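PDB 1E5D: Rubredoxin\:oxygen oxidoreductase from Desulfovibrio gigas, which catalyses the four-electron reduction of one oxygen molecule to two water molecules, using a diiron centre and flavin mononucleotide. Local coordinates for residues 43-49 against 72-78; 265-269 against 371-377; 311-317 against 348-352. All coordinates share one frame; numbering follows the deposited sequence.

Contact 1 (43-49 against 72-78)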
loop_
_atom_site.group_PDB
_atom_site.type_symbol
_atom_site.label_atom_id
_atom_site.label_comp_id
_atom_site.label_asym_id
_atom_site.label_seq_id
_atom_site.Cartn_x
_atom_site.Cartn_y
_atom_site.Cartn_z
ATOM N N GLU A 43 -9.037 -37.643 -33.343
ATOM C CA GLU A 43 -8.667 -37.564 -34.762
ATOM C C GLU A 43 -8.195 -36.129 -35.011
ATOM O O GLU A 43 -7.112 -35.880 -35.525
ATOM C CB GLU A 43 -9.808 -37.968 -35.677
ATOM C CG GLU A 43 -10.845 -38.906 -35.097
ATOM C CD GLU A 43 -10.294 -40.142 -34.419
ATOM O OE1 GLU A 43 -9.229 -40.643 -34.842
ATOM O OE2 GLU A 43 -10.921 -40.625 -33.449
ATOM N N LYS A 44 -9.059 -35.214 -34.595
ATOM C CA LYS A 44 -8.713 -33.814 -34.411
ATOM C C LYS A 44 -8.051 -33.670 -33.040
ATOM O O LYS A 44 -8.727 -33.693 -32.009
ATOM C CB LYS A 44 -9.960 -32.952 -34.543
ATOM C CG LYS A 44 -10.259 -32.402 -35.918
ATOM C CD LYS A 44 -9.542 -33.111 -37.044
ATOM C CE LYS A 44 -9.226 -32.190 -38.208
ATOM N NZ LYS A 44 -10.247 -31.122 -38.375
ATOM N N THR A 45 -6.724 -33.557 -33.007
ATOM C CA THR A 45 -6.060 -33.490 -31.707
ATOM C C THR A 45 -6.043 -32.059 -31.178
ATOM O O THR A 45 -5.644 -31.121 -31.866
ATOM C CB THR A 45 -4.626 -34.042 -31.753
ATOM O OG1 THR A 45 -4.673 -35.465 -31.895
ATOM C CG2 THR A 45 -3.923 -33.745 -30.437
ATOM N N THR A 46 -6.494 -31.903 -29.929
ATOM C CA THR A 46 -6.747 -30.567 -29.412
ATOM C C THR A 46 -6.006 -30.228 -28.126
ATOM O O THR A 46 -5.867 -31.019 -27.199
ATOM C CB THR A 46 -8.258 -30.372 -29.150
ATOM O OG1 THR A 46 -8.970 -30.588 -30.367
ATOM C CG2 THR A 46 -8.523 -28.943 -28.716
ATOM N N LEU A 47 -5.538 -28.988 -28.110
ATOM C CA LEU A 47 -4.883 -28.355 -26.978
ATOM C C LEU A 47 -5.817 -27.335 -26.343
ATOM O O LEU A 47 -6.270 -26.390 -27.003
ATOM C CB LEU A 47 -3.605 -27.689 -27.460
ATOM C CG LEU A 47 -2.444 -27.545 -26.486
ATOM C CD1 LEU A 47 -2.077 -26.079 -26.379
ATOM C CD2 LEU A 47 -2.780 -28.127 -25.127
ATOM N N PHE A 48 -6.144 -27.492 -25.057
ATOM C CA PHE A 48 -6.958 -26.511 -24.353
ATOM C C PHE A 48 -6.039 -25.656 -23.478
ATOM O O PHE A 48 -5.157 -26.257 -22.862
ATOM C CB PHE A 48 -8.028 -27.153 -23.478
ATOM C CG PHE A 48 -9.042 -27.992 -24.232
ATOM C CD1 PHE A 48 -8.697 -29.244 -24.719
ATOM C CD2 PHE A 48 -10.325 -27.515 -24.441
ATOM C CE1 PHE A 48 -9.631 -29.997 -25.410
ATOM C CE2 PHE A 48 -11.259 -28.269 -25.131
ATOM C CZ PHE A 48 -10.912 -29.519 -25.623
ATOM N N ASP A 49 -6.272 -24.355 -23.461
ATOM C CA ASP A 49 -5.469 -23.387 -22.725
ATOM C C ASP A 49 -4.066 -23.308 -23.339
ATOM O O ASP A 49 -3.786 -23.970 -24.336
ATOM C CB ASP A 49 -5.350 -23.744 -21.249
ATOM C CG ASP A 49 -6.650 -24.150 -20.586
ATOM O OD1 ASP A 49 -7.707 -23.706 -21.090
ATOM O OD2 ASP A 49 -6.629 -24.888 -19.569
ATOM N N ILE A 72 -1.070 -31.337 -33.694
ATOM C CA ILE A 72 -2.217 -30.711 -33.045
ATOM C C ILE A 72 -3.024 -29.943 -34.082
ATOM O O ILE A 72 -2.448 -29.199 -34.883
ATOM C CB ILE A 72 -1.806 -29.747 -31.917
ATOM C CG1 ILE A 72 -1.162 -30.426 -30.706
ATOM C CG2 ILE A 72 -2.997 -28.889 -31.504
ATOM C CD1 ILE A 72 -0.580 -29.433 -29.721
ATOM N N ASP A 73 -4.347 -30.093 -34.097
ATOM C CA ASP A 73 -5.100 -29.373 -35.120
ATOM C C ASP A 73 -5.809 -28.161 -34.523
ATOM O O ASP A 73 -5.941 -27.127 -35.174
ATOM C CB ASP A 73 -6.157 -30.254 -35.786
ATOM C CG ASP A 73 -5.642 -31.560 -36.341
ATOM O OD1 ASP A 73 -5.035 -31.529 -37.436
ATOM O OD2 ASP A 73 -5.851 -32.603 -35.682
ATOM N N TYR A 74 -6.272 -28.355 -33.294
ATOM C CA TYR A 74 -7.145 -27.379 -32.669
ATOM C C TYR A 74 -6.521 -26.744 -31.433
ATOM O O TYR A 74 -5.857 -27.397 -30.630
ATOM C CB TYR A 74 -8.466 -28.035 -32.259
ATOM C CG TYR A 74 -9.402 -28.380 -33.390
ATOM C CD1 TYR A 74 -9.349 -27.711 -34.609
ATOM C CD2 TYR A 74 -10.348 -29.387 -33.231
ATOM C CE1 TYR A 74 -10.221 -28.047 -35.632
ATOM C CE2 TYR A 74 -11.218 -29.725 -34.246
ATOM C CZ TYR A 74 -11.149 -29.051 -35.446
ATOM O OH TYR A 74 -12.017 -29.387 -36.461
ATOM N N LEU A 75 -6.787 -25.450 -31.321
ATOM C CA LEU A 75 -6.401 -24.699 -30.134
ATOM C C LEU A 75 -7.661 -24.091 -29.539
ATOM O O LEU A 75 -8.351 -23.341 -30.226
ATOM C CB LEU A 75 -5.364 -23.628 -30.457
ATOM C CG LEU A 75 -3.995 -24.142 -30.921
ATOM C CD1 LEU A 75 -3.112 -22.998 -31.381
ATOM C CD2 LEU A 75 -3.329 -24.934 -29.809
ATOM N N VAL A 76 -7.978 -24.422 -28.291
ATOM C CA VAL A 76 -9.155 -23.777 -27.699
ATOM C C VAL A 76 -8.709 -22.754 -26.664
ATOM O O VAL A 76 -8.165 -23.123 -25.621
ATOM C CB VAL A 76 -10.108 -24.794 -27.054
ATOM C CG1 VAL A 76 -11.158 -24.066 -26.229
ATOM C CG2 VAL A 76 -10.774 -25.670 -28.105
ATOM N N ILE A 77 -8.918 -21.468 -26.938
ATOM C CA ILE A 77 -8.504 -20.453 -25.970
ATOM C C ILE A 77 -9.709 -19.914 -25.204
ATOM O O ILE A 77 -10.535 -19.196 -25.750
ATOM C CB ILE A 77 -7.758 -19.295 -26.633
ATOM C CG1 ILE A 77 -6.708 -19.760 -27.642
ATOM C CG2 ILE A 77 -7.119 -18.408 -25.574
ATOM C CD1 ILE A 77 -5.676 -20.663 -26.987
ATOM N N GLN A 78 -9.727 -20.317 -23.938
ATOM C CA GLN A 78 -10.841 -20.108 -23.034
ATOM C C GLN A 78 -10.737 -18.827 -22.225
ATOM O O GLN A 78 -11.722 -18.461 -21.582
ATOM C CB GLN A 78 -10.955 -21.275 -22.046
ATOM C CG GLN A 78 -10.641 -22.628 -22.678
ATOM C CD GLN A 78 -11.307 -23.736 -21.879
ATOM O OE1 GLN A 78 -12.495 -23.993 -22.077
ATOM N NE2 GLN A 78 -10.551 -24.360 -20.985
#
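Lys44 lies against the ring of Tyr74, its CG 3.3 Å from Tyr74 CE2, and a turn at chi2 (18°) folds the chain back toward the phenol, where NZ gives a hydrogen bond of 3.1 Å to Tyr74 OH; the lysine chain supplies methylenes for the ring and a charge for a salt bridge with Glu98. Thr46 meets the same tyrosine at its edge, OG1 near the ring plane and 3.2 Å from Tyr74 CB, while its CG2 turns to Val76 CG2. Phe48 and Val76 leave the sheet in the same direction, a flat ring beside a beta-branched chain, with Phe48 CD2 3.8 Å from Val76 CB in the conformer described. On the face bearing Leu47 and Leu75 the contact is aliphatic: Leu47 CB sits 3.6 Å from Leu75 CD2, with Ile72 CD1 beyond. At the start of the pair Asp73 OD2 accepts Thr45 N through its anti lone pair, and Thr45 O takes both Asp73 N and Tyr74 N. At the far end, in the modelled conformer, one N-H of Gln78 NE2 points to the syn lone pair of Asp49 OD1 (2.9 Å), the amide and carboxylate planes 21° apart. These are the parallel strands of a beta-alpha-beta unit whose crossover is helix 56-64. Strand 33-40 flanks 46-48, strand 99-103 flanks 74-77, and helix 88-95 packs on the Leu47 and Leu75 face.

Contact 2 (265-269 against 371-377). With FMN (flavin mononucleotide), chain C.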
loop_
_atom_site.group_PDB
_atom_site.type_symbol
_atom_site.label_atom_id
_atom_site.label_comp_id
_atom_site.label_asym_id
_atom_site.label_seq_id
_atom_site.Cartn_x
_atom_site.Cartn_y
_atom_site.Cartn_z
ATOM N N SER A 265 -1.055 3.882 19.416
ATOM C CA SER A 265 -2.307 4.011 20.182
ATOM C C SER A 265 -3.420 3.302 19.428
ATOM O O SER A 265 -4.275 2.629 20.011
ATOM C CB SER A 265 -2.662 5.467 20.447
ATOM O OG SER A 265 -1.714 6.101 21.285
ATOM N N THR A 266 -3.427 3.437 18.097
ATOM C CA THR A 266 -4.453 2.698 17.354
ATOM C C THR A 266 -4.227 1.204 17.535
ATOM O O THR A 266 -5.146 0.385 17.478
ATOM C CB THR A 266 -4.460 3.075 15.868
ATOM O OG1 THR A 266 -4.681 4.488 15.757
ATOM C CG2 THR A 266 -5.605 2.390 15.137
ATOM N N GLU A 267 -2.973 0.812 17.777
ATOM C CA GLU A 267 -2.721 -0.616 17.969
ATOM C C GLU A 267 -3.333 -1.137 19.268
ATOM O O GLU A 267 -3.967 -2.197 19.290
ATOM C CB GLU A 267 -1.222 -0.918 17.932
ATOM C CG GLU A 267 -0.952 -2.412 17.831
ATOM C CD GLU A 267 0.435 -2.805 18.293
ATOM O OE1 GLU A 267 1.365 -1.989 18.132
ATOM O OE2 GLU A 267 0.580 -3.938 18.803
ATOM N N LYS A 268 -3.158 -0.396 20.352
ATOM C CA LYS A 268 -3.723 -0.706 21.660
ATOM C C LYS A 268 -5.243 -0.827 21.613
ATOM O O LYS A 268 -5.839 -1.768 22.134
ATOM C CB LYS A 268 -3.311 0.365 22.678
ATOM C CG LYS A 268 -1.838 0.279 23.041
ATOM C CD LYS A 268 -1.399 1.427 23.928
ATOM C CE LYS A 268 0.081 1.732 23.747
ATOM N NZ LYS A 268 0.676 2.302 24.988
ATOM N N MET A 269 -5.877 0.150 20.969
ATOM C CA MET A 269 -7.310 0.063 20.717
ATOM C C MET A 269 -7.614 -1.254 20.014
ATOM O O MET A 269 -8.507 -1.998 20.414
ATOM C CB MET A 269 -7.746 1.284 19.904
ATOM C CG MET A 269 -7.402 2.603 20.592
ATOM S SD MET A 269 -7.757 4.042 19.565
ATOM C CE MET A 269 -9.541 3.992 19.507
ATOM N N VAL A 371 -15.327 4.580 17.400
ATOM C CA VAL A 371 -14.607 5.077 18.561
ATOM C C VAL A 371 -13.346 5.810 18.111
ATOM O O VAL A 371 -12.461 5.271 17.449
ATOM C CB VAL A 371 -14.241 3.939 19.525
ATOM C CG1 VAL A 371 -13.414 4.466 20.690
ATOM C CG2 VAL A 371 -15.505 3.251 20.016
ATOM N N LYS A 372 -13.268 7.090 18.465
ATOM C CA LYS A 372 -12.066 7.869 18.207
ATOM C C LYS A 372 -11.524 8.414 19.528
ATOM O O LYS A 372 -12.270 8.764 20.435
ATOM C CB LYS A 372 -12.346 8.989 17.215
ATOM C CG LYS A 372 -12.912 10.268 17.802
ATOM C CD LYS A 372 -13.919 10.909 16.862
ATOM C CE LYS A 372 -13.660 12.392 16.664
ATOM N NZ LYS A 372 -14.508 12.948 15.568
ATOM N N VAL A 373 -10.207 8.478 19.632
ATOM C CA VAL A 373 -9.524 8.898 20.840
ATOM C C VAL A 373 -8.438 9.926 20.545
ATOM O O VAL A 373 -7.654 9.738 19.615
ATOM C CB VAL A 373 -8.863 7.701 21.551
ATOM C CG1 VAL A 373 -8.101 8.175 22.779
ATOM C CG2 VAL A 373 -9.910 6.661 21.909
ATOM N N LYS A 374 -8.387 10.994 21.337
ATOM C CA LYS A 374 -7.300 11.952 21.167
ATOM C C LYS A 374 -6.018 11.334 21.713
ATOM O O LYS A 374 -5.891 11.060 22.909
ATOM C CB LYS A 374 -7.586 13.279 21.857
ATOM C CG LYS A 374 -6.568 14.370 21.573
ATOM C CD LYS A 374 -7.231 15.710 21.295
ATOM C CE LYS A 374 -7.027 16.687 22.441
ATOM N NZ LYS A 374 -5.685 17.336 22.426
ATOM N N ASN A 375 -5.063 11.095 20.823
ATOM C CA ASN A 375 -3.798 10.516 21.260
ATOM C C ASN A 375 -3.959 9.228 22.052
ATOM O O ASN A 375 -4.597 8.291 21.576
ATOM C CB ASN A 375 -3.039 11.566 22.087
ATOM C CG ASN A 375 -2.801 12.787 21.215
ATOM O OD1 ASN A 375 -3.061 13.919 21.607
ATOM N ND2 ASN A 375 -2.290 12.522 20.017
ATOM N N VAL A 376 -3.363 9.195 23.240
ATOM C CA VAL A 376 -3.214 7.958 23.991
ATOM C C VAL A 376 -4.440 7.654 24.838
ATOM O O VAL A 376 -4.839 8.404 25.719
ATOM C CB VAL A 376 -1.963 7.979 24.885
ATOM C CG1 VAL A 376 -1.855 6.687 25.686
ATOM C CG2 VAL A 376 -0.731 8.179 24.014
ATOM N N PRO A 377 -5.023 6.500 24.525
ATOM C CA PRO A 377 -6.299 6.110 25.117
ATOM C C PRO A 377 -6.176 5.857 26.619
ATOM O O PRO A 377 -5.090 5.577 27.117
ATOM C CB PRO A 377 -6.658 4.815 24.385
ATOM C CG PRO A 377 -5.402 4.328 23.753
ATOM C CD PRO A 377 -4.476 5.498 23.598
HETATM N N1 FMN C . -3.627 14.081 13.829
HETATM C C2 FMN C . -4.618 14.809 13.334
HETATM O O2 FMN C . -5.554 15.165 13.999
HETATM N N3 FMN C . -4.641 15.208 11.971
HETATM C C4 FMN C . -3.479 15.185 11.221
HETATM O O4 FMN C . -3.558 15.510 10.051
HETATM C C4A FMN C . -2.366 14.429 11.777
HETATM N N5 FMN C . -1.342 14.036 10.986
HETATM C C5A FMN C . -0.205 13.618 11.636
HETATM C C6 FMN C . 0.932 13.325 10.840
HETATM C C7 FMN C . 2.017 12.664 11.366
HETATM C C7M FMN C . 3.067 12.108 10.443
HETATM C C8 FMN C . 1.989 12.222 12.746
HETATM C C8M FMN C . 3.250 11.701 13.398
HETATM C C9 FMN C . 0.960 12.685 13.580
HETATM C C9A FMN C . -0.203 13.185 12.990
HETATM N N10 FMN C . -1.440 13.317 13.693
HETATM C C10 FMN C . -2.463 13.972 13.155
HETATM C "C1'" FMN C . -1.446 12.923 15.122
HETATM C "C2'" FMN C . -1.691 11.400 15.275
HETATM O "O2'" FMN C . -2.956 11.051 14.726
HETATM C "C3'" FMN C . -1.676 11.139 16.773
HETATM O "O3'" FMN C . -0.304 11.120 17.158
HETATM C "C4'" FMN C . -2.303 9.783 17.106
HETATM O "O4'" FMN C . -2.244 9.555 18.523
HETATM C "C5'" FMN C . -1.525 8.730 16.347
HETATM O "O5'" FMN C . -2.122 7.317 16.679
HETATM P P FMN C . -1.264 6.060 16.594
HETATM O O1P FMN C . -2.242 4.892 16.449
HETATM O O2P FMN C . -0.287 6.151 15.605
HETATM O O3P FMN C . -0.535 5.889 17.847
#
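Met269 carries the apolar part of the contact, reaching from helix 265-279 to strand 371-374. Its chain runs out with CG anti to the carbonyl carbon and turns at the thioether (chi3 68°), which brings CE to 3.6 Å from Val373 CG2, in the conformer described, and to 4.1 Å from Val371 CG1. The tip of the flexible, unbranched methionine thus reaches both valines, and the side chains of Met269 and Val373 run antiparallel past one another. Nearer the backbone, Met269 CG touches Pro377 CG, and Pro377 CD rests 3.6 Å from Ser265 CB, so a small serine and a compact proline ring pack closely where the helix begins. Ser265 OG also abuts Val376 CG2. The fold is flavodoxin-like: a five-stranded parallel sheet in the order 2-1-3-4-5, here met at its outer strand, with the flavin phosphate at the amino end of a helix. Polar contacts accordingly converge on FMN. Ser265 N donates to O3P at 2.6 Å, Thr266 N makes a bond to O1P modelled at 2.5 Å, so short that its exact length is doubtful, and Thr266 OG1 gives the same oxygen a second bond of 2.6 Å; the helix end probably adds favourable electrostatics. Asn375 offers ND2 weakly to FMN O4' at 3.3 Å, while its OD1 bonds to Ser112 OG of the second subunit.

Contact 3 (311-317 against 348-352); sequences SPTHNNG and SGEST. With FMN (flavin mononucleotide), chain C.
Ser351 joins the two segments with its hydroxyl and its backbone N-H: OG donates to Ser311 O at 2.9 Å, and N donates to Thr313 OG1 at 3.0 Å. With chi1 at 60°, its hydroxyl stands between the backbone N and the carbonyl carbon, which sets it over the loop; a serine is small enough to sit this close, where the CA atoms of Thr313 and Ser351 are 4.8 Å apart. Thr313 uses each of its branches, OG1 for that bond and CG2 against the flavin at N3, while its carbonyl O accepts FMN O2' at 3.0 Å. Ser311 OG donates to Pro312 O and in turn accepts Leu319 N.

A second link lies further out. Asn316 ND2 gives a bent hydrogen bond of 3.1 Å (142°) to the syn side of Glu350 OE2; the two chains run alongside each other, amide and carboxylate planes 70° apart. Its OD1 is met by Arg333 NH2 of the second subunit, so both ends of the amide are used. Asn315 and Asn316 are the central residues of a type I' turn from His314 to Gly317, where positive phi suits asparagine. The turn aims their backbone N-H groups at the isoalloxazine: Asn315 N reaches N5 at 3.0 Å, and Asn316 N reaches O4 at 2.8 Å. On the pyrimidine side FMN N3 donates to Ser348 OG in a bond whose very short modelled length is doubtful, and Gly349 N gives a bond to O2, joined by a weak one from Ser348 N.

The loop follows strand 306-310 and precedes helix 320-331, with Ser311 and Thr313 still hydrogen-bonded, backbone to backbone, to Phe342 and Ser344 of strand 338-345; the 348-352 segment leads into helix 350-361.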
loop_
_atom_site.group_PDB
_atom_site.type_symbol
_atom_site.label_atom_id
_atom_site.label_comp_id
_atom_site.label_asym_id
_atom_site.label_seq_id
_atom_site.Cartn_x
_atom_site.Cartn_y
_atom_site.Cartn_z
ATOM N N SER A 311 -7.385 3.223 11.974
ATOM C CA SER A 311 -6.266 4.030 11.519
ATOM C C SER A 311 -6.205 5.330 12.316
ATOM O O SER A 311 -7.218 5.940 12.645
ATOM C CB SER A 311 -6.354 4.349 10.030
ATOM O OG SER A 311 -5.365 5.302 9.681
ATOM N N PRO A 312 -4.991 5.752 12.624
ATOM C CA PRO A 312 -4.840 7.079 13.223
ATOM C C PRO A 312 -5.071 8.119 12.142
ATOM O O PRO A 312 -5.064 7.811 10.953
ATOM C CB PRO A 312 -3.381 7.081 13.673
ATOM C CG PRO A 312 -2.702 6.142 12.729
ATOM C CD PRO A 312 -3.715 5.056 12.449
ATOM N N THR A 313 -5.277 9.381 12.499
ATOM C CA THR A 313 -5.368 10.359 11.413
ATOM C C THR A 313 -3.978 10.775 10.956
ATOM O O THR A 313 -3.143 11.273 11.705
ATOM C CB THR A 313 -6.164 11.603 11.841
ATOM O OG1 THR A 313 -7.485 11.166 12.184
ATOM C CG2 THR A 313 -6.275 12.564 10.674
ATOM N N HIS A 314 -3.717 10.568 9.668
ATOM C CA HIS A 314 -2.431 10.974 9.120
ATOM C C HIS A 314 -2.683 12.004 8.025
ATOM O O HIS A 314 -3.302 11.648 7.026
ATOM C CB HIS A 314 -1.664 9.771 8.575
ATOM C CG HIS A 314 -0.318 10.106 8.016
ATOM N ND1 HIS A 314 -0.017 10.044 6.676
ATOM C CD2 HIS A 314 0.820 10.521 8.625
ATOM C CE1 HIS A 314 1.240 10.398 6.484
ATOM N NE2 HIS A 314 1.781 10.694 7.656
ATOM N N ASN A 315 -2.212 13.223 8.254
ATOM C CA ASN A 315 -2.414 14.302 7.291
ATOM C C ASN A 315 -3.860 14.373 6.815
ATOM O O ASN A 315 -4.147 14.230 5.626
ATOM C CB ASN A 315 -1.455 14.129 6.110
ATOM C CG ASN A 315 -0.006 14.243 6.546
ATOM O OD1 ASN A 315 0.365 15.016 7.428
ATOM N ND2 ASN A 315 0.836 13.448 5.901
ATOM N N ASN A 316 -4.777 14.582 7.754
ATOM C CA ASN A 316 -6.181 14.814 7.434
ATOM C C ASN A 316 -6.852 13.619 6.783
ATOM O O ASN A 316 -7.927 13.753 6.205
ATOM C CB ASN A 316 -6.294 16.051 6.520
ATOM C CG ASN A 316 -5.708 17.249 7.265
ATOM O OD1 ASN A 316 -4.731 17.850 6.831
ATOM N ND2 ASN A 316 -6.321 17.551 8.408
ATOM N N GLY A 317 -6.201 12.466 6.899
ATOM C CA GLY A 317 -6.740 11.243 6.339
ATOM C C GLY A 317 -6.243 10.018 7.091
ATOM O O GLY A 317 -5.830 10.105 8.247
ATOM N N SER A 348 -7.336 17.201 13.911
ATOM C CA SER A 348 -8.391 17.214 12.897
ATOM C C SER A 348 -9.304 16.005 13.065
ATOM O O SER A 348 -10.528 16.164 13.022
ATOM C CB SER A 348 -7.800 17.289 11.495
ATOM O OG SER A 348 -6.721 16.412 11.289
ATOM N N GLY A 349 -8.753 14.813 13.277
ATOM C CA GLY A 349 -9.561 13.656 13.606
ATOM C C GLY A 349 -10.402 13.071 12.495
ATOM O O GLY A 349 -11.429 12.437 12.773
ATOM N N GLU A 350 -10.038 13.231 11.222
ATOM C CA GLU A 350 -10.846 12.696 10.141
ATOM C C GLU A 350 -10.876 11.178 10.012
ATOM O O GLU A 350 -11.792 10.684 9.345
ATOM C CB GLU A 350 -10.329 13.229 8.782
ATOM C CG GLU A 350 -10.603 14.705 8.567
ATOM C CD GLU A 350 -9.398 15.565 8.890
ATOM O OE1 GLU A 350 -8.655 15.205 9.827
ATOM O OE2 GLU A 350 -9.218 16.589 8.199
ATOM N N SER A 351 -9.935 10.416 10.543
ATOM C CA SER A 351 -9.786 9.012 10.159
ATOM C C SER A 351 -11.054 8.201 10.371
ATOM O O SER A 351 -11.481 7.466 9.476
ATOM C CB SER A 351 -8.615 8.354 10.900
ATOM O OG SER A 351 -8.792 8.383 12.305
ATOM N N THR A 352 -11.688 8.325 11.529
ATOM C CA THR A 352 -12.839 7.438 11.747
ATOM C C THR A 352 -13.992 7.858 10.855
ATOM O O THR A 352 -14.772 7.041 10.371
ATOM C CB THR A 352 -13.255 7.425 13.222
ATOM O OG1 THR A 352 -13.411 8.771 13.677
ATOM C CG2 THR A 352 -12.147 6.797 14.056
HETATM N N1 FMN C . -3.627 14.081 13.829
HETATM C C2 FMN C . -4.618 14.809 13.334
HETATM O O2 FMN C . -5.554 15.165 13.999
HETATM N N3 FMN C . -4.641 15.208 11.971
HETATM C C4 FMN C . -3.479 15.185 11.221
HETATM O O4 FMN C . -3.558 15.510 10.051
HETATM C C4A FMN C . -2.366 14.429 11.777
HETATM N N5 FMN C . -1.342 14.036 10.986
HETATM C C5A FMN C . -0.205 13.618 11.636
HETATM C C6 FMN C . 0.932 13.325 10.840
HETATM C C7 FMN C . 2.017 12.664 11.366
HETATM C C7M FMN C . 3.067 12.108 10.443
HETATM C C8 FMN C . 1.989 12.222 12.746
HETATM C C8M FMN C . 3.250 11.701 13.398
HETATM C C9 FMN C . 0.960 12.685 13.580
HETATM C C9A FMN C . -0.203 13.185 12.990
HETATM N N10 FMN C . -1.440 13.317 13.693
HETATM C C10 FMN C . -2.463 13.972 13.155
HETATM C "C1'" FMN C . -1.446 12.923 15.122
HETATM C "C2'" FMN C . -1.691 11.400 15.275
HETATM O "O2'" FMN C . -2.956 11.051 14.726
HETATM C "C3'" FMN C . -1.676 11.139 16.773
HETATM O "O3'" FMN C . -0.304 11.120 17.158
HETATM C "C4'" FMN C . -2.303 9.783 17.106
HETATM O "O4'" FMN C . -2.244 9.555 18.523
HETATM C "C5'" FMN C . -1.525 8.730 16.347
HETATM O "O5'" FMN C . -2.122 7.317 16.679
HETATM P P FMN C . -1.264 6.060 16.594
HETATM O O1P FMN C . -2.242 4.892 16.449
HETATM O O2P FMN C . -0.287 6.151 15.605
HETATM O O3P FMN C . -0.535 5.889 17.847
#

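Overall arrangement
Contacts 2 and 3 help to form one flavin site: their centres are 12 Å apart, they touch directly, as at Thr266 OG1 and Pro312 N, 3.4 Å apart, and contact 3 is nested within the chain loop that contact 2 closes. Contact 2 holds the phosphate end of FMN and contact 3 the isoalloxazine. Contact 1 belongs to the other, lactamase-like part, about 60 Å from contact 2 and 56 Å from contact 3 between centres; there the side chain of Asp49 is about 9 Å from the mu-oxo-diiron group. A flavin also touches Tyr26, Glu81, Trp147 and Ile197 around the iron site, consistent with electron transfer from the second subunit's FMN.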